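Long-range contact in putative invasin (Yersinia pseudotuberculosis IP 31758, PDB 5N40), which is an adhesin with a C-type lectin-like domain carried on immunoglobulin-like domains, and probably helps the bacterium attach to host cells: residues V30-L35 with L67-L72. The protein carries 1 engineered substitution. Residues are numbered along the deposited sequence; the frame is centred on the assembly and turned at random.
Sequences VVTLTL and LYTATL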
loop_
_atom_site.group_PDB
_atom_site.type_symbol
_atom_site.label_atom_id
_atom_site.label_comp_id
_atom_site.label_asym_id
_atom_site.label_seq_id
_atom_site.Cartn_x
_atom_site.Cartn_y
_atom_site.Cartn_z
ATOM N N VAL A 30 -3.016 -9.730 39.358
ATOM C CA VAL A 30 -3.811 -10.109 40.521
ATOM C C VAL A 30 -4.582 -8.888 40.993
ATOM O O VAL A 30 -3.994 -7.829 41.249
ATOM C CB VAL A 30 -2.932 -10.687 41.645
ATOM C CG1 VAL A 30 -3.744 -10.875 42.928
ATOM C CG2 VAL A 30 -2.336 -12.020 41.207
ATOM N N VAL A 31 -5.898 -9.033 41.093
ATOM C CA VAL A 31 -6.780 -7.990 41.594
ATOM C C VAL A 31 -7.103 -8.323 43.040
ATOM O O VAL A 31 -7.537 -9.441 43.342
ATOM C CB VAL A 31 -8.061 -7.890 40.750
ATOM C CG1 VAL A 31 -8.962 -6.781 41.262
ATOM C CG2 VAL A 31 -7.713 -7.678 39.286
ATOM N N THR A 32 -6.867 -7.368 43.939
ATOM C CA THR A 32 -7.057 -7.569 45.370
ATOM C C THR A 32 -8.035 -6.533 45.897
ATOM O O THR A 32 -7.791 -5.326 45.787
ATOM C CB THR A 32 -5.730 -7.481 46.125
ATOM O OG1 THR A 32 -4.855 -8.522 45.676
ATOM C CG2 THR A 32 -5.944 -7.636 47.636
ATOM N N LEU A 33 -9.140 -7.010 46.451
ATOM C CA LEU A 33 -10.031 -6.186 47.248
ATOM C C LEU A 33 -9.661 -6.339 48.712
ATOM O O LEU A 33 -9.567 -7.460 49.216
ATOM C CB LEU A 33 -11.489 -6.600 47.046
ATOM C CG LEU A 33 -12.508 -5.958 47.987
ATOM C CD1 LEU A 33 -12.700 -4.476 47.667
ATOM C CD2 LEU A 33 -13.835 -6.709 47.929
ATOM N N THR A 34 -9.477 -5.211 49.390
ATOM C CA THR A 34 -9.353 -5.165 50.846
ATOM C C THR A 34 -10.665 -4.577 51.351
ATOM O O THR A 34 -10.899 -3.374 51.230
ATOM C CB THR A 34 -8.145 -4.342 51.266
ATOM O OG1 THR A 34 -6.972 -4.909 50.663
ATOM C CG2 THR A 34 -7.990 -4.327 52.804
ATOM N N LEU A 35 -11.535 -5.439 51.877
ATOM C CA LEU A 35 -12.895 -5.058 52.234
ATOM C C LEU A 35 -12.938 -4.655 53.701
ATOM O O LEU A 35 -12.613 -5.456 54.585
ATOM C CB LEU A 35 -13.861 -6.207 51.948
ATOM C CG LEU A 35 -15.352 -5.886 52.077
ATOM C CD1 LEU A 35 -15.767 -4.781 51.118
ATOM C CD2 LEU A 35 -16.193 -7.133 51.841
ATOM N N LEU A 67 -9.354 -10.024 52.648
ATOM C CA LEU A 67 -8.809 -9.807 51.318
ATOM C C LEU A 67 -9.450 -10.790 50.351
ATOM O O LEU A 67 -9.627 -11.968 50.671
ATOM C CB LEU A 67 -7.289 -9.985 51.311
ATOM C CG LEU A 67 -6.435 -8.729 51.515
ATOM C CD1 LEU A 67 -6.855 -7.943 52.751
ATOM C CD2 LEU A 67 -4.975 -9.130 51.618
ATOM N N TYR A 68 -9.800 -10.298 49.166
ATOM C CA TYR A 68 -10.432 -11.115 48.138
ATOM C C TYR A 68 -9.690 -10.888 46.831
ATOM O O TYR A 68 -9.515 -9.741 46.412
ATOM C CB TYR A 68 -11.914 -10.762 47.980
ATOM C CG TYR A 68 -12.715 -10.873 49.257
ATOM C CD1 TYR A 68 -12.622 -9.897 50.246
ATOM C CD2 TYR A 68 -13.570 -11.947 49.473
ATOM C CE1 TYR A 68 -13.350 -9.991 51.421
ATOM C CE2 TYR A 68 -14.308 -12.045 50.645
ATOM C CZ TYR A 68 -14.198 -11.061 51.609
ATOM O OH TYR A 68 -14.931 -11.152 52.777
ATOM N N THR A 69 -9.270 -11.975 46.184
ATOM C CA THR A 69 -8.407 -11.873 45.013
ATOM C C THR A 69 -8.958 -12.672 43.840
ATOM O O THR A 69 -9.708 -13.635 44.005
ATOM C CB THR A 69 -6.989 -12.351 45.327
ATOM O OG1 THR A 69 -7.020 -13.719 45.756
ATOM C CG2 THR A 69 -6.387 -11.494 46.427
ATOM N N ALA A 70 -8.557 -12.245 42.643
ATOM C CA ALA A 70 -8.804 -12.985 41.414
ATOM C C ALA A 70 -7.692 -12.652 40.432
ATOM O O ALA A 70 -7.024 -11.621 40.547
ATOM C CB ALA A 70 -10.172 -12.661 40.805
ATOM N N THR A 71 -7.485 -13.546 39.473
ATOM C CA THR A 71 -6.488 -13.340 38.430
ATOM C C THR A 71 -7.186 -12.836 37.171
ATOM O O THR A 71 -8.121 -13.474 36.678
ATOM C CB THR A 71 -5.719 -14.629 38.140
ATOM O OG1 THR A 71 -4.986 -15.020 39.309
ATOM C CG2 THR A 71 -4.746 -14.438 36.974
ATOM N N LEU A 72 -6.733 -11.691 36.670
ATOM C CA LEU A 72 -7.129 -11.204 35.362
ATOM C C LEU A 72 -6.123 -11.685 34.329
ATOM O O LEU A 72 -4.913 -11.620 34.552
ATOM C CB LEU A 72 -7.189 -9.677 35.340
ATOM C CG LEU A 72 -7.597 -9.080 33.993
ATOM C CD1 LEU A 72 -9.064 -8.755 33.989
ATOM C CD2 LEU A 72 -6.782 -7.855 33.656
#
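Tyr68 and Leu33 form one of two antiparallel hydrogen-bonded pairs that join strands 30-34 and 67-72, with Tyr68 N giving Leu33 O a 2.8 Å bond and Leu33 N returning one to Tyr68 O. Val31 and Ala70 make the other, its bond from Val31 N to Ala70 O nearly straight (171° at the hydrogen). With CG anti to its carbonyl carbon (chi1 -56°), the Tyr68 ring runs along strand 30-34 toward Leu35: CD1 lies 4.1 Å from Leu33 CD2, and CE1 meets Leu35 CB at 3.9 Å and, slightly farther off, Leu35 CD2. Leu33 O sits at the ring edge, near its plane. The phenol is fixed at its far end too, since OH hydrogen-bonds Val43 O and Gln46 N.

On the other face are the non-hydrogen-bonded pairs Val30 with Thr71, Thr32 with Thr69 and Thr34 with Leu67. Thr32 and Thr69 lie side by side, Thr32 OG1 against Thr69 CG2 at 3.4 Å. Thr69 OG1 is turned to hydrogen-bond Gln63 OE1 of strand 56-63. Leu67 lies beside Thr34 with chi1 swung off the usual staggered position to -93°, which brings CD1 within 3.7 Å of Thr34 OG1, while CG approaches Thr32 CG2 obliquely. This face is partly open to solvent; Leu33, Tyr68, Val31 and Ala70 are buried.

These four side chains face inward, the pair contributing one buried face to the β-sandwich of the N-terminal invasin-type, immunoglobulin-like domain. Strand 28-34 is flanked by 13-22 and strand 67-73 by 56-63, and strand 48-52 packs on the buried face, with Val48 against Leu33 and Tyr68, and Phe50 against Ala70.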